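Local coordinates for manganese lipoxygenase (Gaeumannomyces graminis, PDB 5FX8), which uses a manganese centre to oxygenate linoleic and alpha-linolenic acids, giving 11S- and 13R-hydroperoxy fatty acids, at residues Gly316-Leu321 with Thr468-Ile473; Ala414-Thr419 with Ala461-Val466. One frame throughout, in Å; residues are numbered along the deposited sequence.

Contact 1 (Gly316-Leu321 with Thr468-Ile473); sequences GVLNRL and THVAWI
Leu321 lays its forked end against the helix of Val470 and Ala471, and its two methyls share the work. CD1 lies 3.8 Å from Val470 CG1 and equally near the backbone N of Ala471, while CD2 rests on the small neighbour, with 3.7 Å between Leu321 CD2 and Ala471 CB. The side chain of Leu321 slants across that of Val470 instead of running alongside it. Its CG stands anti to the carbonyl carbon (chi1 -64°), and from there the fork spans the two consecutive residues opposite.

Val470 points toward the partner helix and touches chiefly with one branch. CG1, anti to the backbone N (chi1 176°), meets Leu321 and, more loosely, Leu318, one turn before Leu321 on its own helix, where Leu318 CD2 comes to 4.3 Å from Val470 CG1. Leu318 leaves its helix along the flank, and only its far end swings nearer. Ala471, with CB as its whole side chain, lets the leucine reach its backbone as well: Leu321 CD2 is as near to CA as to CB, and the CA atoms of Leu321 and Ala471 come as close as 6.4 Å here. No hydrogen bond crosses; the contact is purely apolar, all four touching residues are buried, and the area involved is modest.

The two segments run nearly parallel, at 18° with axes 10.4 Å apart, within the mostly helical lipoxygenase fold. Helix 313-321 ends here, and Met322 just beyond it also touches Val470. Thr474, further along 460-481, also touches Leu321. Leu318 also packs on Ala304 of helix 268-305, where Asn319 OD1 is hydrogen-bonded to His301 NE2, and Ile473 touches Pro297 of the same helix. Ala471 touches Ile408 of helix 396-420, so that 460-481 lies packed among these three helices.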
# COMPACT_ATOMS: atom_id res chain seq x y z
N GLY A 316 -5.89 -22.49 -1.73
CA GLY A 316 -6.65 -21.42 -2.36
C GLY A 316 -6.72 -20.17 -1.52
O GLY A 316 -6.61 -19.06 -2.04
N VAL A 317 -6.89 -20.32 -0.20
CA VAL A 317 -6.89 -19.12 0.63
C VAL A 317 -5.48 -18.49 0.71
O VAL A 317 -5.33 -17.26 0.69
CB VAL A 317 -7.48 -19.47 2.01
CG1 VAL A 317 -7.29 -18.39 3.02
CG2 VAL A 317 -8.92 -19.73 1.83
N LEU A 318 -4.43 -19.31 0.76
CA LEU A 318 -3.09 -18.74 0.78
C LEU A 318 -2.78 -18.01 -0.53
O LEU A 318 -2.25 -16.90 -0.51
CB LEU A 318 -2.05 -19.81 1.05
CG LEU A 318 -1.93 -20.30 2.48
CD1 LEU A 318 -0.87 -21.33 2.52
CD2 LEU A 318 -1.58 -19.22 3.42
N ASN A 319 -3.15 -18.61 -1.66
CA ASN A 319 -3.00 -17.91 -2.94
C ASN A 319 -3.73 -16.59 -2.92
O ASN A 319 -3.21 -15.59 -3.40
CB ASN A 319 -3.51 -18.74 -4.10
CG ASN A 319 -2.53 -19.71 -4.52
OD1 ASN A 319 -1.38 -19.56 -4.15
ND2 ASN A 319 -2.93 -20.75 -5.22
N ARG A 320 -4.95 -16.59 -2.40
CA ARG A 320 -5.67 -15.33 -2.35
C ARG A 320 -4.93 -14.29 -1.52
O ARG A 320 -4.82 -13.14 -1.93
CB ARG A 320 -7.07 -15.56 -1.79
CG ARG A 320 -7.79 -14.28 -1.52
CD ARG A 320 -8.35 -13.78 -2.78
NE ARG A 320 -9.25 -12.66 -2.60
CZ ARG A 320 -9.79 -11.98 -3.60
NH1 ARG A 320 -9.53 -12.32 -4.85
NH2 ARG A 320 -10.61 -11.00 -3.35
N LEU A 321 -4.41 -14.67 -0.36
CA LEU A 321 -3.76 -13.68 0.49
C LEU A 321 -2.41 -13.23 -0.07
O LEU A 321 -1.96 -12.13 0.24
CB LEU A 321 -3.56 -14.22 1.90
CG LEU A 321 -4.75 -14.57 2.78
CD1 LEU A 321 -4.22 -15.40 3.87
CD2 LEU A 321 -5.33 -13.33 3.33
N THR A 468 -4.44 -17.20 10.47
CA THR A 468 -4.72 -15.88 11.02
C THR A 468 -3.51 -14.96 10.90
O THR A 468 -3.65 -13.80 10.52
CB THR A 468 -5.14 -16.02 12.47
OG1 THR A 468 -6.17 -16.99 12.54
CG2 THR A 468 -5.70 -14.73 12.96
N HIS A 469 -2.34 -15.47 11.22
CA HIS A 469 -1.16 -14.63 11.17
C HIS A 469 -0.83 -14.23 9.74
O HIS A 469 -0.38 -13.11 9.49
CB HIS A 469 -0.01 -15.35 11.84
CG HIS A 469 1.18 -14.49 12.05
ND1 HIS A 469 1.14 -13.33 12.78
CD2 HIS A 469 2.44 -14.60 11.58
CE1 HIS A 469 2.33 -12.76 12.77
NE2 HIS A 469 3.14 -13.52 12.05
N VAL A 470 -1.06 -15.12 8.77
CA VAL A 470 -0.78 -14.71 7.40
C VAL A 470 -1.76 -13.63 6.97
O VAL A 470 -1.36 -12.58 6.46
CB VAL A 470 -0.78 -15.89 6.43
CG1 VAL A 470 -0.59 -15.33 5.05
CG2 VAL A 470 0.34 -16.82 6.73
N ALA A 471 -3.06 -13.87 7.17
CA ALA A 471 -4.01 -12.84 6.78
C ALA A 471 -3.73 -11.53 7.50
O ALA A 471 -3.91 -10.45 6.92
CB ALA A 471 -5.45 -13.30 7.01
N TRP A 472 -3.24 -11.60 8.74
CA TRP A 472 -3.01 -10.40 9.53
C TRP A 472 -1.81 -9.62 9.00
O TRP A 472 -1.84 -8.39 8.95
CB TRP A 472 -2.83 -10.79 11.02
CG TRP A 472 -2.00 -9.80 11.76
CD1 TRP A 472 -0.72 -9.96 12.17
CD2 TRP A 472 -2.36 -8.45 12.08
NE1 TRP A 472 -0.26 -8.81 12.74
CE2 TRP A 472 -1.25 -7.86 12.69
CE3 TRP A 472 -3.51 -7.68 11.91
CZ2 TRP A 472 -1.25 -6.56 13.13
CZ3 TRP A 472 -3.50 -6.38 12.35
CH2 TRP A 472 -2.39 -5.84 12.94
N ILE A 473 -0.79 -10.32 8.53
CA ILE A 473 0.32 -9.66 7.86
C ILE A 473 -0.15 -9.00 6.57
O ILE A 473 0.13 -7.83 6.32
CB ILE A 473 1.46 -10.65 7.61
CG1 ILE A 473 2.13 -11.00 8.92
CG2 ILE A 473 2.50 -10.07 6.68
CD1 ILE A 473 2.98 -12.22 8.76

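Contact 2 (Ala414-Thr419 with Ala461-Val466); sequences AFVDST and AQLVDV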
# COMPACT_ATOMS: atom_id res chain seq x y z
N ALA A 414 -13.89 -20.60 11.47
CA ALA A 414 -14.99 -21.21 10.75
C ALA A 414 -14.52 -21.87 9.46
O ALA A 414 -15.08 -22.89 9.06
CB ALA A 414 -16.08 -20.18 10.47
N PHE A 415 -13.48 -21.35 8.82
CA PHE A 415 -12.98 -21.95 7.60
C PHE A 415 -12.35 -23.31 7.86
O PHE A 415 -12.58 -24.25 7.10
CB PHE A 415 -11.98 -20.99 6.93
CG PHE A 415 -11.16 -21.63 5.85
CD1 PHE A 415 -11.74 -22.09 4.70
CD2 PHE A 415 -9.81 -21.75 5.99
CE1 PHE A 415 -11.01 -22.68 3.73
CE2 PHE A 415 -9.04 -22.33 4.99
CZ PHE A 415 -9.65 -22.80 3.87
N VAL A 416 -11.58 -23.42 8.93
CA VAL A 416 -10.94 -24.69 9.27
C VAL A 416 -11.98 -25.70 9.71
O VAL A 416 -11.96 -26.85 9.27
CB VAL A 416 -9.86 -24.48 10.35
CG1 VAL A 416 -9.31 -25.80 10.84
CG2 VAL A 416 -8.74 -23.69 9.78
N ASP A 417 -12.94 -25.27 10.55
CA ASP A 417 -14.01 -26.19 10.92
C ASP A 417 -14.82 -26.63 9.71
O ASP A 417 -15.20 -27.79 9.60
CB ASP A 417 -14.93 -25.55 11.97
CG ASP A 417 -14.26 -25.37 13.33
OD1 ASP A 417 -13.29 -26.08 13.69
OD2 ASP A 417 -14.74 -24.48 14.06
N SER A 418 -15.06 -25.73 8.76
CA SER A 418 -15.80 -26.13 7.57
C SER A 418 -15.01 -27.14 6.73
O SER A 418 -15.59 -28.06 6.15
CB SER A 418 -16.16 -24.90 6.75
OG SER A 418 -16.46 -25.23 5.40
N THR A 419 -13.70 -27.00 6.67
CA THR A 419 -12.90 -27.89 5.84
C THR A 419 -12.72 -29.27 6.47
O THR A 419 -12.72 -30.28 5.77
CB THR A 419 -11.55 -27.24 5.58
OG1 THR A 419 -11.78 -26.05 4.85
CG2 THR A 419 -10.63 -28.15 4.82
N ALA A 461 -6.23 -25.46 16.40
CA ALA A 461 -5.82 -24.13 16.82
C ALA A 461 -4.49 -23.72 16.19
O ALA A 461 -4.25 -22.53 16.00
CB ALA A 461 -5.71 -24.07 18.34
N GLN A 462 -3.62 -24.68 15.88
CA GLN A 462 -2.33 -24.34 15.30
C GLN A 462 -2.50 -23.88 13.86
O GLN A 462 -1.96 -22.84 13.47
CB GLN A 462 -1.38 -25.52 15.37
CG GLN A 462 -0.90 -25.82 16.74
CD GLN A 462 0.04 -26.98 16.78
OE1 GLN A 462 -0.38 -28.13 16.85
NE2 GLN A 462 1.34 -26.68 16.75
N LEU A 463 -3.23 -24.65 13.07
CA LEU A 463 -3.51 -24.22 11.72
C LEU A 463 -4.21 -22.86 11.72
O LEU A 463 -3.89 -22.00 10.90
CB LEU A 463 -4.33 -25.29 11.01
CG LEU A 463 -4.63 -24.91 9.58
CD1 LEU A 463 -3.33 -24.73 8.85
CD2 LEU A 463 -5.50 -25.90 8.90
N VAL A 464 -5.16 -22.66 12.64
CA VAL A 464 -5.88 -21.39 12.69
C VAL A 464 -4.93 -20.25 13.03
O VAL A 464 -5.08 -19.13 12.52
CB VAL A 464 -7.05 -21.48 13.69
CG1 VAL A 464 -7.67 -20.15 13.95
CG2 VAL A 464 -8.10 -22.39 13.17
N ASP A 465 -3.93 -20.50 13.88
CA ASP A 465 -2.93 -19.48 14.17
C ASP A 465 -2.14 -19.10 12.94
O ASP A 465 -1.93 -17.93 12.66
CB ASP A 465 -1.96 -19.97 15.23
CG ASP A 465 -2.56 -19.99 16.60
OD1 ASP A 465 -3.67 -19.42 16.80
OD2 ASP A 465 -1.91 -20.60 17.47
N VAL A 466 -1.69 -20.10 12.19
CA VAL A 466 -0.93 -19.86 10.97
C VAL A 466 -1.73 -19.02 9.99
O VAL A 466 -1.27 -17.97 9.51
CB VAL A 466 -0.48 -21.20 10.37
CG1 VAL A 466 0.02 -21.03 8.95
CG2 VAL A 466 0.58 -21.78 11.22
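Val416 meets Leu463 and Val464 where two long helices of the largely alpha-helical lipoxygenase fold, 396-420 and 460-481, pack together. What passes directly between the segments is apolar. Val416 faces the other helix and brings CG2 between two residues: Val416 CG2 is 3.7 Å from Val464 CG2 and 4.0 Å from Leu463 CD2. CB of Val416 joins in, 3.9 Å from Val464 CG2. In both valines the closest branch, CG2, is the one beside the backbone N; CG1 of Val464 turns away, while CG1 of Val416 stays at the edge of the contact. Leu463 also points across, its CG anti to the backbone N (chi1 -179°), and presents CD2 as its nearest atom. All three side chains are buried. The packing continues outward: Leu463 goes on to Tyr420 and to Leu436 and Trp439 of helix 434-444, while Val464 also rests on Gln413.

Charges tie the same pair of helices at the margins, although neither ion pair joins the segments themselves. Asp417 OD1 forms a salt bridge with Arg460 NH1, just before 461-466, and Asp465 OD1 forms another with Arg409 NH1, earlier on helix 396-420. Each helix therefore supplies one acid and one base.

No hydrogen bond crosses between the segments; two side-chain hydroxyls bond back to their own helix. Val464 O accepts from the hydroxyl of Thr468 one turn on, and Thr419 does likewise at Phe415. There the carbonyl oxygen is gripped twice by one residue, Thr419 N and Thr419 OG1 reaching it from opposite faces of the carbonyl plane. The hydroxyl bond is 3.0 Å from Thr419 OG1 to Phe415 O, with a C=O...O angle of 151° and the donor tilted 28° from that plane.

Helix 460-481 is common to both contacts: contact 2 uses its first turns and contact 1 lies just beyond, with about 12 Å between their centres. Along the chain, contact 2 is nested inside the loop that contact 1 closes. The two also touch directly, Val317 CG2 lying 3.8 Å from Phe415 CZ, so the three helices 313-321, 396-420 and 460-481 pack against one another. Further along, 460-481 carries the manganese ligand His478. Val470 of contact 1 is about 10 Å from it, side chain to side chain, and about 11 Å from the ligand His294, whereas contact 2 lies away from the metal site.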